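DUF3501 family protein (Burkholderia pseudomallei K96243, PDB 3FJV) is of unknown function; it forms a two-chain assembly whose subunit joins packed helices to an antiparallel sheet. Local coordinates at residues Glu13-Val18 / Ile51-His56; Asn39-Leu44 / Asp113-Arg118; Glu57-Glu62 / Gln71-Ala76. All coordinates share one frame; numbering follows the deposited sequence.

Interaction 1: residues Glu13-Val18 / Ile51-His56; sequences EAYAKV and IRYQIH
Tyr15 lays its phenol ring against the flank of helix 48-62, where His56 and Tyr53 receive it. Its CB points toward that helix, and CG stands anti to the backbone N (chi1 -176°), which directs the ring the same way. CD1 lies over one face of the His56 imidazole, 3.6 Å from His56 CG, while CE1 comes to 3.4 Å from His56 CB. That methylene sits almost above the centre of the tyrosine ring, 3.5 Å from the centroid, in a CH-pi contact. On the ring's other flank CD2 and CE2 each lie 4.0 Å from His56 O, and CZ is 3.6 Å from His56 CB. The two rings are tilted by only 27° but slid apart, so they barely overlap. At the tip, Tyr15 OH approaches Tyr53 CE1 obliquely at 3.2 Å, and its hydrogen bond goes to Glu57. Tyrosine suits the place because a flat apolar ring fills the interface while its hydroxyl meets a buried carboxylate. Histidine uses NE2 for the backbone N of Leu10; Tyr53 turns its hydroxyl to His23. Helices 12-30 and 48-62 are thus joined by aromatic side chains with polar ends, a helix-helix interface in the helical part of this DUF3501 protein.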
loop_
_atom_site.group_PDB
_atom_site.type_symbol
_atom_site.label_atom_id
_atom_site.label_comp_id
_atom_site.label_asym_id
_atom_site.label_seq_id
_atom_site.Cartn_x
_atom_site.Cartn_y
_atom_site.Cartn_z
ATOM N N GLU A 13 -20.782 19.415 3.394
ATOM C CA GLU A 13 -20.926 20.834 3.193
ATOM C C GLU A 13 -20.209 21.664 4.252
ATOM O O GLU A 13 -19.548 22.662 3.926
ATOM C CB GLU A 13 -22.437 21.184 3.188
ATOM C CG GLU A 13 -22.727 22.660 3.240
ATOM C CD GLU A 13 -24.206 22.990 3.241
ATOM O OE1 GLU A 13 -25.057 22.072 3.171
ATOM O OE2 GLU A 13 -24.492 24.196 3.320
ATOM N N ALA A 14 -20.399 21.291 5.517
ATOM C CA ALA A 14 -19.806 22.021 6.618
ATOM C C ALA A 14 -18.279 21.819 6.599
ATOM O O ALA A 14 -17.534 22.780 6.810
ATOM C CB ALA A 14 -20.413 21.592 7.961
ATOM N N TYR A 15 -17.797 20.601 6.320
ATOM C CA TYR A 15 -16.323 20.415 6.245
ATOM C C TYR A 15 -15.672 21.207 5.119
ATOM O O TYR A 15 -14.609 21.814 5.304
ATOM C CB TYR A 15 -15.906 18.924 6.178
ATOM C CG TYR A 15 -14.416 18.754 6.197
ATOM C CD1 TYR A 15 -13.695 18.986 7.373
ATOM C CD2 TYR A 15 -13.708 18.379 5.071
ATOM C CE1 TYR A 15 -12.340 18.860 7.411
ATOM C CE2 TYR A 15 -12.322 18.252 5.103
ATOM C CZ TYR A 15 -11.651 18.495 6.285
ATOM O OH TYR A 15 -10.280 18.356 6.342
ATOM N N ALA A 16 -16.302 21.222 3.938
ATOM C CA ALA A 16 -15.712 21.898 2.805
ATOM C C ALA A 16 -15.531 23.361 3.119
ATOM O O ALA A 16 -14.553 23.934 2.702
ATOM C CB ALA A 16 -16.574 21.713 1.459
ATOM N N LYS A 17 -16.469 23.942 3.869
ATOM C CA LYS A 17 -16.365 25.342 4.303
ATOM C C LYS A 17 -15.166 25.590 5.222
ATOM O O LYS A 17 -14.594 26.674 5.179
ATOM C CB LYS A 17 -17.669 25.830 4.961
ATOM C CG LYS A 17 -18.791 26.095 3.935
ATOM C CD LYS A 17 -20.162 26.341 4.582
ATOM C CE LYS A 17 -21.146 27.054 3.640
ATOM N NZ LYS A 17 -21.756 26.229 2.562
ATOM N N VAL A 18 -14.729 24.597 6.005
ATOM C CA VAL A 18 -13.580 24.832 6.897
ATOM C C VAL A 18 -12.291 24.071 6.484
ATOM O O VAL A 18 -11.316 24.057 7.218
ATOM C CB VAL A 18 -13.935 24.528 8.397
ATOM C CG1 VAL A 18 -15.007 25.516 8.937
ATOM C CG2 VAL A 18 -14.349 23.050 8.637
ATOM N N ILE A 51 -7.457 11.837 13.874
ATOM C CA ILE A 51 -8.378 10.811 13.342
ATOM C C ILE A 51 -9.610 11.473 12.680
ATOM O O ILE A 51 -9.950 11.150 11.554
ATOM C CB ILE A 51 -8.777 9.750 14.426
ATOM C CG1 ILE A 51 -7.521 9.003 14.920
ATOM C CG2 ILE A 51 -9.766 8.703 13.778
ATOM C CD1 ILE A 51 -7.716 8.164 16.206
ATOM N N ARG A 52 -10.242 12.421 13.372
ATOM C CA ARG A 52 -11.378 13.187 12.846
ATOM C C ARG A 52 -11.063 13.844 11.497
ATOM O O ARG A 52 -11.877 13.771 10.559
ATOM C CB ARG A 52 -11.820 14.205 13.890
ATOM C CG ARG A 52 -13.095 14.917 13.670
ATOM C CD ARG A 52 -13.659 15.444 14.989
ATOM N NE ARG A 52 -14.852 16.232 14.734
ATOM C CZ ARG A 52 -14.867 17.517 14.400
ATOM N NH1 ARG A 52 -13.742 18.228 14.376
ATOM N NH2 ARG A 52 -16.009 18.114 14.100
ATOM N N TYR A 53 -9.881 14.417 11.390
ATOM C CA TYR A 53 -9.393 14.987 10.148
ATOM C C TYR A 53 -9.282 13.941 9.037
ATOM O O TYR A 53 -9.750 14.155 7.925
ATOM C CB TYR A 53 -8.029 15.613 10.370
ATOM C CG TYR A 53 -7.360 16.136 9.126
ATOM C CD1 TYR A 53 -7.827 17.288 8.513
ATOM C CD2 TYR A 53 -6.268 15.506 8.567
ATOM C CE1 TYR A 53 -7.250 17.795 7.357
ATOM C CE2 TYR A 53 -5.624 16.042 7.418
ATOM C CZ TYR A 53 -6.127 17.177 6.826
ATOM O OH TYR A 53 -5.540 17.744 5.718
ATOM N N GLN A 54 -8.668 12.795 9.332
ATOM C CA GLN A 54 -8.547 11.816 8.301
ATOM C C GLN A 54 -9.921 11.381 7.803
ATOM O O GLN A 54 -10.085 11.133 6.607
ATOM C CB GLN A 54 -7.735 10.606 8.784
ATOM C CG GLN A 54 -6.240 10.876 8.778
ATOM C CD GLN A 54 -5.453 9.825 9.503
ATOM O OE1 GLN A 54 -5.030 10.015 10.684
ATOM N NE2 GLN A 54 -5.263 8.712 8.849
ATOM N N ILE A 55 -10.857 11.186 8.721
ATOM C CA ILE A 55 -12.222 10.770 8.337
ATOM C C ILE A 55 -12.868 11.854 7.496
ATOM O O ILE A 55 -13.406 11.596 6.422
ATOM C CB ILE A 55 -13.119 10.388 9.542
ATOM C CG1 ILE A 55 -12.574 9.166 10.282
ATOM C CG2 ILE A 55 -14.557 10.117 9.060
ATOM C CD1 ILE A 55 -13.107 9.062 11.696
ATOM N N HIS A 56 -12.769 13.094 7.944
ATOM C CA HIS A 56 -13.303 14.192 7.161
ATOM C C HIS A 56 -12.707 14.215 5.728
ATOM O O HIS A 56 -13.425 14.405 4.720
ATOM C CB HIS A 56 -13.037 15.519 7.878
ATOM C CG HIS A 56 -13.975 15.820 9.019
ATOM N ND1 HIS A 56 -13.598 16.612 10.078
ATOM C CD2 HIS A 56 -15.281 15.534 9.211
ATOM C CE1 HIS A 56 -14.638 16.803 10.877
ATOM N NE2 HIS A 56 -15.671 16.171 10.372
#

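Interaction 2: residues Asn39-Leu44 / Asp113-Arg118; sequences NHLRLL and DRVFLR
Two strands of one curled antiparallel sheet, 41-45 and 115-119, face each other here across a hydrophobic interior, meeting through side chains and not through backbone hydrogen bonds. Val115 is the residue that both leucines of the other strand reach, and its two methyls divide the work: CG2 lies 4.4 Å from Leu41 CD2, and CG1 lies 4.4 Å from Leu43 CD1. These are loose van der Waals contacts between branch ends, with the nearest CA atoms, those of Leu41 and Val115, still 10.0 Å apart. Leu43 holds its chain extended beyond CB (chi2 -177°), which carries CD1 across the gap. Because alternate residues of a strand point to the same side, Leu41 and Leu43 both face inward, while Arg42 between them turns the other way. In the order of the sheet, strands 86-93, 144-150 and 125-129 lie between these two, so the sheet must curl for its members to meet over one face. Leu91 and Phe149, from two of those intervening strands, pack on Leu41 and Val115 respectively, and Ile37 touches both Leu43 and Val115. Branched aliphatic residues suit this interior, since they fill it without bringing in polar atoms. On the outward side, Arg42 folds back along its own strand, and NH1 donates to Leu41 O at 2.8 Å, from above the carbonyl plane.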
loop_
_atom_site.group_PDB
_atom_site.type_symbol
_atom_site.label_atom_id
_atom_site.label_comp_id
_atom_site.label_asym_id
_atom_site.label_seq_id
_atom_site.Cartn_x
_atom_site.Cartn_y
_atom_site.Cartn_z
ATOM N N ASN A 39 16.021 7.927 8.794
ATOM C CA ASN A 39 15.703 8.742 7.601
ATOM C C ASN A 39 14.496 8.302 6.785
ATOM O O ASN A 39 14.004 9.076 5.938
ATOM C CB ASN A 39 16.930 8.819 6.656
ATOM C CG ASN A 39 18.054 9.656 7.228
ATOM O OD1 ASN A 39 17.823 10.591 7.972
ATOM N ND2 ASN A 39 19.279 9.325 6.871
ATOM N N HIS A 40 13.997 7.082 7.009
ATOM C CA HIS A 40 12.942 6.545 6.155
ATOM C C HIS A 40 11.654 6.082 6.865
ATOM O O HIS A 40 10.699 5.704 6.174
ATOM C CB HIS A 40 13.503 5.388 5.350
ATOM C CG HIS A 40 14.691 5.772 4.538
ATOM N ND1 HIS A 40 14.579 6.393 3.315
ATOM C CD2 HIS A 40 16.013 5.692 4.808
ATOM C CE1 HIS A 40 15.788 6.665 2.856
ATOM N NE2 HIS A 40 16.673 6.235 3.737
ATOM N N LEU A 41 11.626 6.103 8.200
ATOM C CA LEU A 41 10.421 5.775 8.974
ATOM C C LEU A 41 9.862 7.011 9.684
ATOM O O LEU A 41 10.606 7.765 10.344
ATOM C CB LEU A 41 10.687 4.709 10.024
ATOM C CG LEU A 41 10.377 3.277 9.547
ATOM C CD1 LEU A 41 11.099 2.978 8.254
ATOM C CD2 LEU A 41 10.804 2.331 10.653
ATOM N N ARG A 42 8.543 7.163 9.613
ATOM C CA ARG A 42 7.834 8.266 10.286
ATOM C C ARG A 42 6.652 7.698 11.080
ATOM O O ARG A 42 5.925 6.878 10.548
ATOM C CB ARG A 42 7.313 9.239 9.222
ATOM C CG ARG A 42 8.373 9.874 8.339
ATOM C CD ARG A 42 9.326 10.756 9.139
ATOM N NE ARG A 42 10.422 11.316 8.333
ATOM C CZ ARG A 42 11.663 10.820 8.236
ATOM N NH1 ARG A 42 12.044 9.718 8.886
ATOM N NH2 ARG A 42 12.548 11.448 7.472
ATOM N N LEU A 43 6.486 8.080 12.344
ATOM C CA LEU A 43 5.336 7.650 13.144
ATOM C C LEU A 43 4.499 8.884 13.483
ATOM O O LEU A 43 5.032 9.907 13.875
ATOM C CB LEU A 43 5.746 7.048 14.513
ATOM C CG LEU A 43 6.150 5.599 14.737
ATOM C CD1 LEU A 43 6.404 5.416 16.207
ATOM C CD2 LEU A 43 5.075 4.646 14.271
ATOM N N LEU A 44 3.184 8.763 13.334
ATOM C CA LEU A 44 2.249 9.760 13.816
ATOM C C LEU A 44 1.426 9.117 14.882
ATOM O O LEU A 44 0.662 8.176 14.603
ATOM C CB LEU A 44 1.358 10.320 12.716
ATOM C CG LEU A 44 0.413 11.471 13.172
ATOM C CD1 LEU A 44 1.203 12.749 13.404
ATOM C CD2 LEU A 44 -0.674 11.646 12.093
ATOM N N ASP A 113 6.774 -4.811 13.251
ATOM C CA ASP A 113 6.800 -5.592 14.491
ATOM C C ASP A 113 8.039 -5.289 15.351
ATOM O O ASP A 113 8.112 -5.775 16.462
ATOM C CB ASP A 113 6.924 -7.107 14.179
ATOM C CG ASP A 113 5.863 -7.612 13.263
ATOM O OD1 ASP A 113 4.723 -7.144 13.372
ATOM O OD2 ASP A 113 6.156 -8.550 12.478
ATOM N N ARG A 114 9.009 -4.526 14.826
ATOM C CA ARG A 114 10.333 -4.359 15.463
ATOM C C ARG A 114 10.574 -2.945 15.982
ATOM O O ARG A 114 11.625 -2.662 16.514
ATOM C CB ARG A 114 11.439 -4.739 14.490
ATOM C CG ARG A 114 11.324 -6.095 13.853
ATOM C CD ARG A 114 10.997 -7.196 14.823
ATOM N NE ARG A 114 11.882 -7.237 15.991
ATOM C CZ ARG A 114 11.772 -8.133 16.970
ATOM N NH1 ARG A 114 10.857 -9.072 16.898
ATOM N NH2 ARG A 114 12.605 -8.114 18.009
ATOM N N VAL A 115 9.552 -2.096 15.889
ATOM C CA VAL A 115 9.566 -0.750 16.454
ATOM C C VAL A 115 9.133 -0.851 17.891
ATOM O O VAL A 115 8.117 -1.412 18.196
ATOM C CB VAL A 115 8.613 0.217 15.690
ATOM C CG1 VAL A 115 8.410 1.543 16.492
ATOM C CG2 VAL A 115 9.149 0.473 14.261
ATOM N N PHE A 116 9.907 -0.268 18.794
ATOM C CA PHE A 116 9.611 -0.317 20.227
ATOM C C PHE A 116 9.735 1.012 20.921
ATOM O O PHE A 116 10.546 1.861 20.524
ATOM C CB PHE A 116 10.506 -1.328 20.937
ATOM C CG PHE A 116 11.970 -0.973 20.925
ATOM C CD1 PHE A 116 12.751 -1.314 19.856
ATOM C CD2 PHE A 116 12.551 -0.304 21.991
ATOM C CE1 PHE A 116 14.089 -1.015 19.817
ATOM C CE2 PHE A 116 13.908 0.028 21.954
ATOM C CZ PHE A 116 14.673 -0.338 20.853
ATOM N N LEU A 117 8.954 1.185 21.992
ATOM C CA LEU A 117 9.035 2.340 22.884
ATOM C C LEU A 117 9.647 1.908 24.207
ATOM O O LEU A 117 9.450 0.764 24.633
ATOM C CB LEU A 117 7.597 2.845 23.242
ATOM C CG LEU A 117 6.751 3.689 22.338
ATOM C CD1 LEU A 117 5.337 3.851 22.877
ATOM C CD2 LEU A 117 7.396 5.041 22.204
ATOM N N ARG A 118 10.300 2.818 24.921
ATOM C CA ARG A 118 10.705 2.542 26.301
ATOM C C ARG A 118 10.461 3.762 27.175
ATOM O O ARG A 118 11.019 4.831 26.925
ATOM C CB ARG A 118 12.178 2.133 26.372
ATOM C CG ARG A 118 12.571 1.609 27.748
ATOM C CD ARG A 118 14.070 1.587 27.983
ATOM N NE ARG A 118 14.705 0.352 27.540
ATOM C CZ ARG A 118 15.109 -0.618 28.358
ATOM N NH1 ARG A 118 14.926 -0.508 29.671
ATOM N NH2 ARG A 118 15.696 -1.702 27.860
#

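Interaction 3: residues Glu57-Glu62 / Gln71-Ala76; sequences EMLHIE and QAELDA
Glu73 runs across Met58, a selenomethionine, at about a right angle, and slides past Leu59 in the opposite direction. Its CG stands anti to the carbonyl carbon and the chain bends again at chi2 (-53°), folding the carboxylate over onto the Met58 side chain. OE1 of Glu73 comes to 3.5 Å from Met58 CG and to 3.7 Å from Met58 CE, so the bent selenoether chain sets two carbons, CG and CE, against this oxygen. Further back, the methylene CG of Glu73 meets Leu59 CD2 at 3.6 Å. No hydrogen bond passes between the two segments: the glutamate gives its aliphatic part to Leu59 and rests its charged end on Met58. The flexible, unbranched chain of Met58 suits this place because it packs beside both the methylenes and the carboxylate of Glu73, while the buried charge is answered by a salt bridge from OE2 to Arg107 of the second subunit. Gln100 of the second subunit packs on Met58. Ile64, in the loop joining the helices, touches both Leu59 and Glu73. Helices 48-62 and 67-77 are thus two consecutive helices joined by a short loop and packed through Met58, Leu59 and Glu73, with the second subunit completing the site.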
loop_
_atom_site.group_PDB
_atom_site.type_symbol
_atom_site.label_atom_id
_atom_site.label_comp_id
_atom_site.label_asym_id
_atom_site.label_seq_id
_atom_site.Cartn_x
_atom_site.Cartn_y
_atom_site.Cartn_z
ATOM N N GLU A 57 -11.404 14.016 5.644
ATOM C CA GLU A 57 -10.686 14.014 4.385
ATOM C C GLU A 57 -11.143 12.872 3.454
ATOM O O GLU A 57 -11.461 13.092 2.279
ATOM C CB GLU A 57 -9.166 13.969 4.643
ATOM C CG GLU A 57 -8.508 15.341 4.966
ATOM C CD GLU A 57 -8.655 16.320 3.836
ATOM O OE1 GLU A 57 -8.132 16.029 2.741
ATOM O OE2 GLU A 57 -9.333 17.347 4.007
HETATM N N MSE A 58 -11.291 11.687 4.013
HETATM C CA MSE A 58 -11.787 10.580 3.231
HETATM C C MSE A 58 -13.193 10.828 2.686
HETATM O O MSE A 58 -13.443 10.635 1.493
HETATM C CB MSE A 58 -11.812 9.284 4.051
HETATM C CG MSE A 58 -12.288 8.004 3.240
HETATM SE SE MSE A 58 -11.037 7.269 2.017
HETATM C CE MSE A 58 -10.198 5.908 3.160
ATOM N N LEU A 59 -14.096 11.225 3.576
ATOM C CA LEU A 59 -15.457 11.552 3.193
ATOM C C LEU A 59 -15.496 12.642 2.122
ATOM O O LEU A 59 -16.239 12.512 1.137
ATOM C CB LEU A 59 -16.299 11.941 4.406
ATOM C CG LEU A 59 -16.418 10.903 5.534
ATOM C CD1 LEU A 59 -17.152 11.475 6.766
ATOM C CD2 LEU A 59 -17.055 9.591 5.046
ATOM N N HIS A 60 -14.666 13.670 2.274
ATOM C CA HIS A 60 -14.635 14.792 1.329
ATOM C C HIS A 60 -14.203 14.365 -0.103
ATOM O O HIS A 60 -14.895 14.646 -1.121
ATOM C CB HIS A 60 -13.711 15.895 1.827
ATOM C CG HIS A 60 -13.569 17.052 0.854
ATOM N ND1 HIS A 60 -14.467 18.089 0.802
ATOM C CD2 HIS A 60 -12.659 17.303 -0.118
ATOM C CE1 HIS A 60 -14.116 18.935 -0.156
ATOM N NE2 HIS A 60 -13.017 18.485 -0.724
ATOM N N ILE A 61 -13.100 13.625 -0.158
ATOM C CA ILE A 61 -12.503 13.227 -1.413
ATOM C C ILE A 61 -13.386 12.199 -2.138
ATOM O O ILE A 61 -13.534 12.290 -3.348
ATOM C CB ILE A 61 -11.063 12.661 -1.203
ATOM C CG1 ILE A 61 -10.110 13.819 -0.850
ATOM C CG2 ILE A 61 -10.579 11.995 -2.471
ATOM C CD1 ILE A 61 -8.702 13.374 -0.217
ATOM N N GLU A 62 -13.929 11.241 -1.388
ATOM C CA GLU A 62 -14.785 10.180 -1.903
ATOM C C GLU A 62 -16.243 10.644 -2.018
ATOM O O GLU A 62 -17.020 9.940 -2.595
ATOM C CB GLU A 62 -14.686 8.906 -1.039
ATOM C CG GLU A 62 -13.281 8.320 -0.954
ATOM C CD GLU A 62 -12.758 7.899 -2.301
ATOM O OE1 GLU A 62 -13.433 7.089 -2.959
ATOM O OE2 GLU A 62 -11.686 8.381 -2.724
ATOM N N GLN A 71 -20.450 5.363 8.314
ATOM C CA GLN A 71 -20.124 4.423 9.396
ATOM C C GLN A 71 -18.947 3.542 9.034
ATOM O O GLN A 71 -18.108 3.254 9.891
ATOM C CB GLN A 71 -21.322 3.532 9.784
ATOM C CG GLN A 71 -21.124 2.753 11.112
ATOM C CD GLN A 71 -20.800 3.682 12.275
ATOM O OE1 GLN A 71 -21.541 4.620 12.523
ATOM N NE2 GLN A 71 -19.700 3.408 13.004
ATOM N N ALA A 72 -18.866 3.147 7.766
ATOM C CA ALA A 72 -17.795 2.282 7.291
ATOM C C ALA A 72 -16.430 2.991 7.399
ATOM O O ALA A 72 -15.429 2.342 7.670
ATOM C CB ALA A 72 -18.075 1.815 5.848
ATOM N N GLU A 73 -16.385 4.311 7.184
ATOM C CA GLU A 73 -15.114 5.005 7.382
ATOM C C GLU A 73 -14.774 5.141 8.852
ATOM O O GLU A 73 -13.626 4.966 9.229
ATOM C CB GLU A 73 -15.093 6.384 6.720
ATOM C CG GLU A 73 -15.384 6.413 5.224
ATOM C CD GLU A 73 -14.493 5.469 4.420
ATOM O OE1 GLU A 73 -13.367 5.103 4.873
ATOM O OE2 GLU A 73 -14.933 5.086 3.320
ATOM N N LEU A 74 -15.755 5.460 9.707
ATOM C CA LEU A 74 -15.515 5.462 11.170
ATOM C C LEU A 74 -14.918 4.123 11.631
ATOM O O LEU A 74 -13.938 4.048 12.426
ATOM C CB LEU A 74 -16.842 5.751 11.902
ATOM C CG LEU A 74 -17.271 7.225 12.053
ATOM C CD1 LEU A 74 -18.747 7.302 12.414
ATOM C CD2 LEU A 74 -16.435 7.995 13.110
ATOM N N ASP A 75 -15.488 3.030 11.125
ATOM C CA ASP A 75 -15.071 1.705 11.583
ATOM C C ASP A 75 -13.712 1.376 11.000
ATOM O O ASP A 75 -12.906 0.738 11.642
ATOM C CB ASP A 75 -16.057 0.633 11.139
ATOM C CG ASP A 75 -17.412 0.734 11.815
ATOM O OD1 ASP A 75 -17.547 1.457 12.800
ATOM O OD2 ASP A 75 -18.365 0.068 11.347
ATOM N N ALA A 76 -13.414 1.856 9.782
ATOM C CA ALA A 76 -12.111 1.599 9.180
ATOM C C ALA A 76 -10.953 2.272 9.940
ATOM O O ALA A 76 -9.803 1.736 9.976
ATOM C CB ALA A 76 -12.079 2.042 7.722
#

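Overall arrangement
From the N terminus, helix 12-30 enters interaction 1, which is completed only when helix 48-62 arrives. Before that, strand 41-45 opens interaction 2, which closes only at strand 115-119, so these two contacts cross along the chain. Interaction 3 begins after interaction 1 has ended and closes the short loop between helix 48-62 and helix 67-77, wholly within the span of interaction 2. Interactions 1 and 3, with centres about 10 Å apart, share helix 48-62 and bind three helices together; Ile55 also packs on Leu74. Interaction 2 lies on the opposite side of the chain's centre, tying the sheet across its interior.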